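Local coordinates for protein MGS-M5 (Unidentified, PDB 4Q3N) that probably catalyses the NAD-dependent interconversion of L-lactate and pyruvate, as a Rossmann-fold dehydrogenase assembled from four chains, at residues A19-N24 with A237-T242; G261-E266 with L288-K293. One frame throughout, in Å; residues are numbered along the deposited sequence.

Contact 1 of 2, residues A19-N24 with A237-T242; sequences AYAMVN and ALVRIT
L238 O is held twice by T242: the backbone N lies 2.9 Å from it, and T242 OG1 donates to it at 2.7 Å from the other face of the carbonyl plane. With OG1 beside the backbone N (chi1 -58°), held by L238 O and Y18 OH, T242 CG2 takes the anti position and comes to 4.1 Å from M22 SD. Between the two segments the contacts are apolar; the bond to Y18, one turn back on helix 13-25, is a polar tie beside them. V239 CG2 stands 3.6 Å from A21 CB and 3.7 Å from M22 CG, M22 running past the valine in the opposite direction. M22 crosses T242 at about a right angle, touching it with SD; the bend at chi3 (-67°) then carries CE away from CG2. With an alanine at T242, M22 SD would probably lose the methyl beside it and Y18 OH its hydroxyl partner. The short helical axes come within 9.3 Å and cross at -57°, with M22 and V239 the nearest CA pair. Helix 13-25 of the Rossmann domain thus packs against helix 232-246 of the C-terminal domain, A19 and M22 resting on L31 of strand 30-34 and Y20 meeting Y232 of the second subunit.

Contact 2 of 2, residues G261-E266 with L288-K293; sequences GVYDCE and LKLNEK
Along G261-E266, Y263 is the residue that carries the contact with L288-K293, and its CA lies 8.5 Å from L288 CA, so the side chain must span most of the separation. With CG anti to its carbonyl carbon (chi1 -74°), the ring extends until Y263 OH accepts a bond from L288 N at 2.8 Å, nearly straight at 168°. The same hydroxyl is hydrogen-bonded to V286 O, so two backbone groups of one loop hold the phenol and define where its oxygen lies. L288 CG sits 3.5 Å from Y263 OH, placing the leucine branch point beside the polar end of the ring. Farther back along the ring, L290 CD1 lies 3.9 Å from Y263 CE2 and 4.0 Å from Y263 CD2; this methyl comes in obliquely, and the two side chains cross at about a right angle. Next in sequence, D264 OD1 bonds N295 ND2, and C265 packs on N299 and A302, so the loop continues along helix 292-311. N291 is the N-cap of that helix, its OD1 bonded to E294 N. The contact thus ties the loop between strands 251-258 and 270-278 to the segment leading into the C-terminal helix. The antiparallel sheet of strands 251-258, 270-278 and 281-285, with helix 292-311 beside it, belongs to the alpha/beta C-terminal domain of lactate and malate dehydrogenases.

Contact 1 is wholly buried, its centre about 12 Å from the centre of the chain; contact 2 lies about 21 Å out, on the opposite side, with Y263 and L288 buried, L290 partly exposed and half of the residues of its two segments exposed. Their own centres are about 31 Å apart, and no secondary-structure element is common to both. Contact 1 joins the NAD-binding and C-terminal domains through two helices and relies on apolar packing between the segments, with the T242-Y18 hydroxyl bond a polar tie between the helices. Contact 2, inside the C-terminal domain, joins a loop to the segment leading into helix 292-311, where a tyrosine hydroxyl accepts from the backbone N of L288.

Contact 1 of 2, residues A19-N24 with A237-T242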
# COMPACT_ATOMS: atom_id res chain seq x y z
N ALA A 19 -12.74 0.75 -12.37
CA ALA A 19 -11.54 0.16 -12.93
C ALA A 19 -10.28 0.99 -12.57
O ALA A 19 -9.27 0.42 -12.14
CB ALA A 19 -11.65 0.02 -14.43
N TYR A 20 -10.36 2.32 -12.69
CA TYR A 20 -9.18 3.14 -12.44
C TYR A 20 -8.80 3.04 -10.97
O TYR A 20 -7.62 3.06 -10.63
CB TYR A 20 -9.44 4.58 -12.77
CG TYR A 20 -8.25 5.52 -12.84
CD1 TYR A 20 -7.10 5.22 -13.62
CD2 TYR A 20 -8.33 6.75 -12.26
CE1 TYR A 20 -6.09 6.18 -13.76
CE2 TYR A 20 -7.33 7.71 -12.40
CZ TYR A 20 -6.24 7.41 -13.16
OH TYR A 20 -5.31 8.41 -13.29
N ALA A 21 -9.81 3.06 -10.10
CA ALA A 21 -9.53 2.96 -8.67
C ALA A 21 -8.83 1.63 -8.36
O ALA A 21 -7.86 1.60 -7.55
CB ALA A 21 -10.85 3.14 -7.82
N MET A 22 -9.28 0.55 -9.00
CA MET A 22 -8.60 -0.77 -8.84
C MET A 22 -7.17 -0.76 -9.31
O MET A 22 -6.30 -1.35 -8.65
CB MET A 22 -9.34 -1.88 -9.59
CG MET A 22 -10.60 -2.33 -8.78
SD MET A 22 -11.07 -3.98 -9.23
CE MET A 22 -11.58 -3.66 -10.88
N VAL A 23 -6.92 -0.11 -10.45
CA VAL A 23 -5.55 0.03 -10.95
C VAL A 23 -4.68 0.80 -9.94
O VAL A 23 -3.53 0.43 -9.67
CB VAL A 23 -5.52 0.74 -12.30
CG1 VAL A 23 -4.07 1.07 -12.72
CG2 VAL A 23 -6.20 -0.14 -13.35
N ASN A 24 -5.20 1.89 -9.39
CA ASN A 24 -4.40 2.65 -8.44
C ASN A 24 -4.22 1.97 -7.08
O ASN A 24 -3.28 2.27 -6.39
CB ASN A 24 -5.04 4.01 -8.26
CG ASN A 24 -4.69 4.93 -9.44
OD1 ASN A 24 -3.60 5.49 -9.45
ND2 ASN A 24 -5.58 5.03 -10.45
N ALA A 237 -16.52 2.41 -3.51
CA ALA A 237 -17.38 1.44 -2.83
C ALA A 237 -17.24 0.09 -3.55
O ALA A 237 -17.11 -0.95 -2.89
CB ALA A 237 -18.89 1.92 -2.87
N LEU A 238 -17.30 0.10 -4.90
CA LEU A 238 -17.17 -1.16 -5.65
C LEU A 238 -15.78 -1.81 -5.43
O LEU A 238 -15.65 -3.06 -5.38
CB LEU A 238 -17.40 -0.94 -7.15
CG LEU A 238 -18.84 -0.51 -7.52
CD1 LEU A 238 -18.97 0.03 -8.99
CD2 LEU A 238 -19.84 -1.68 -7.24
N VAL A 239 -14.75 -0.98 -5.36
CA VAL A 239 -13.42 -1.52 -5.04
C VAL A 239 -13.44 -2.23 -3.70
O VAL A 239 -12.91 -3.36 -3.53
CB VAL A 239 -12.35 -0.42 -5.03
CG1 VAL A 239 -11.00 -1.03 -4.48
CG2 VAL A 239 -12.20 0.10 -6.46
N ARG A 240 -14.08 -1.60 -2.72
CA ARG A 240 -14.06 -2.17 -1.38
C ARG A 240 -14.79 -3.48 -1.33
O ARG A 240 -14.35 -4.42 -0.63
CB ARG A 240 -14.69 -1.22 -0.37
CG ARG A 240 -14.43 -1.63 1.10
CD ARG A 240 -12.86 -1.56 1.41
NE ARG A 240 -12.48 -2.21 2.66
CZ ARG A 240 -12.37 -3.52 2.85
NH1 ARG A 240 -12.68 -4.39 1.89
NH2 ARG A 240 -11.98 -3.98 4.04
N ILE A 241 -15.91 -3.56 -2.04
CA ILE A 241 -16.66 -4.83 -2.12
C ILE A 241 -15.79 -5.89 -2.79
O ILE A 241 -15.67 -7.02 -2.31
CB ILE A 241 -17.99 -4.66 -2.89
CG1 ILE A 241 -18.94 -3.75 -2.07
CG2 ILE A 241 -18.62 -6.01 -3.17
CD1 ILE A 241 -20.11 -3.08 -2.93
N THR A 242 -15.14 -5.50 -3.87
CA THR A 242 -14.26 -6.41 -4.61
C THR A 242 -13.12 -6.94 -3.70
O THR A 242 -12.76 -8.13 -3.73
CB THR A 242 -13.67 -5.69 -5.84
OG1 THR A 242 -14.78 -5.24 -6.67
CG2 THR A 242 -12.78 -6.64 -6.65

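Contact 2 of 2, residues G261-E266 with L288-K293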
# COMPACT_ATOMS: atom_id res chain seq x y z
N GLY A 261 -36.10 -13.84 4.44
CA GLY A 261 -36.53 -14.22 5.78
C GLY A 261 -35.58 -13.76 6.89
O GLY A 261 -35.87 -13.93 8.06
N VAL A 262 -34.45 -13.16 6.55
CA VAL A 262 -33.55 -12.75 7.63
C VAL A 262 -34.20 -11.63 8.43
O VAL A 262 -34.33 -11.76 9.64
CB VAL A 262 -32.17 -12.32 7.14
CG1 VAL A 262 -31.37 -11.77 8.34
CG2 VAL A 262 -31.43 -13.53 6.53
N TYR A 263 -34.63 -10.55 7.76
CA TYR A 263 -35.38 -9.50 8.44
C TYR A 263 -36.88 -9.77 8.26
O TYR A 263 -37.27 -10.59 7.39
CB TYR A 263 -34.95 -8.10 7.89
CG TYR A 263 -33.57 -7.65 8.37
CD1 TYR A 263 -32.40 -8.17 7.81
CD2 TYR A 263 -33.45 -6.72 9.41
CE1 TYR A 263 -31.14 -7.78 8.26
CE2 TYR A 263 -32.18 -6.29 9.86
CZ TYR A 263 -31.03 -6.84 9.30
OH TYR A 263 -29.77 -6.45 9.74
N ASP A 264 -37.75 -9.16 9.04
CA ASP A 264 -39.13 -9.62 8.83
C ASP A 264 -39.88 -8.86 7.72
O ASP A 264 -41.06 -9.07 7.52
CB ASP A 264 -39.94 -9.61 10.13
CG ASP A 264 -39.80 -8.35 10.88
OD1 ASP A 264 -39.73 -7.30 10.21
OD2 ASP A 264 -39.74 -8.41 12.12
N CYS A 265 -39.17 -8.04 6.96
CA CYS A 265 -39.74 -7.47 5.76
C CYS A 265 -39.88 -8.53 4.66
O CYS A 265 -39.47 -9.67 4.87
CB CYS A 265 -38.88 -6.31 5.28
SG CYS A 265 -37.21 -6.80 4.82
N GLU A 266 -40.45 -8.14 3.51
CA GLU A 266 -40.58 -9.00 2.33
C GLU A 266 -39.37 -9.91 2.15
O GLU A 266 -38.23 -9.43 2.19
CB GLU A 266 -40.78 -8.15 1.07
CG GLU A 266 -41.49 -8.86 -0.06
CD GLU A 266 -43.00 -9.01 0.19
OE1 GLU A 266 -43.77 -8.03 0.03
OE2 GLU A 266 -43.42 -10.11 0.57
N LEU A 288 -29.45 -7.22 12.44
CA LEU A 288 -29.43 -6.24 13.53
C LEU A 288 -30.75 -6.23 14.26
O LEU A 288 -31.80 -6.45 13.64
CB LEU A 288 -29.16 -4.82 13.00
CG LEU A 288 -27.87 -4.72 12.18
CD1 LEU A 288 -27.86 -3.32 11.49
CD2 LEU A 288 -26.64 -4.92 13.13
N LYS A 289 -30.73 -5.92 15.56
CA LYS A 289 -31.98 -5.63 16.30
C LYS A 289 -32.40 -4.20 15.94
O LYS A 289 -31.79 -3.25 16.39
CB LYS A 289 -31.80 -5.77 17.83
CG LYS A 289 -31.69 -7.19 18.40
CD LYS A 289 -31.95 -7.17 19.94
CE LYS A 289 -32.42 -8.52 20.52
NZ LYS A 289 -31.35 -9.51 20.90
N LEU A 290 -33.46 -4.05 15.15
CA LEU A 290 -33.90 -2.72 14.72
C LEU A 290 -34.89 -2.20 15.72
O LEU A 290 -35.61 -3.00 16.30
CB LEU A 290 -34.54 -2.76 13.33
CG LEU A 290 -33.61 -3.22 12.23
CD1 LEU A 290 -34.33 -3.13 10.83
CD2 LEU A 290 -32.29 -2.46 12.23
N ASN A 291 -34.98 -0.88 15.90
CA ASN A 291 -36.06 -0.40 16.76
C ASN A 291 -37.34 -0.31 15.94
O ASN A 291 -37.34 -0.58 14.75
CB ASN A 291 -35.71 0.94 17.46
CG ASN A 291 -35.52 2.10 16.50
OD1 ASN A 291 -35.98 2.06 15.37
ND2 ASN A 291 -34.82 3.14 16.96
N GLU A 292 -38.43 0.05 16.58
CA GLU A 292 -39.74 0.03 15.93
C GLU A 292 -39.80 0.92 14.68
O GLU A 292 -40.32 0.52 13.63
CB GLU A 292 -40.79 0.45 16.95
CG GLU A 292 -42.20 0.56 16.45
CD GLU A 292 -43.17 0.95 17.57
OE1 GLU A 292 -42.79 0.82 18.76
OE2 GLU A 292 -44.30 1.39 17.26
N LYS A 293 -39.27 2.13 14.80
CA LYS A 293 -39.21 3.04 13.66
C LYS A 293 -38.43 2.43 12.48
O LYS A 293 -38.92 2.39 11.36
CB LYS A 293 -38.58 4.36 14.07
CG LYS A 293 -38.33 5.33 12.93
CD LYS A 293 -37.79 6.67 13.43
CE LYS A 293 -37.40 7.60 12.26
NZ LYS A 293 -36.93 8.97 12.66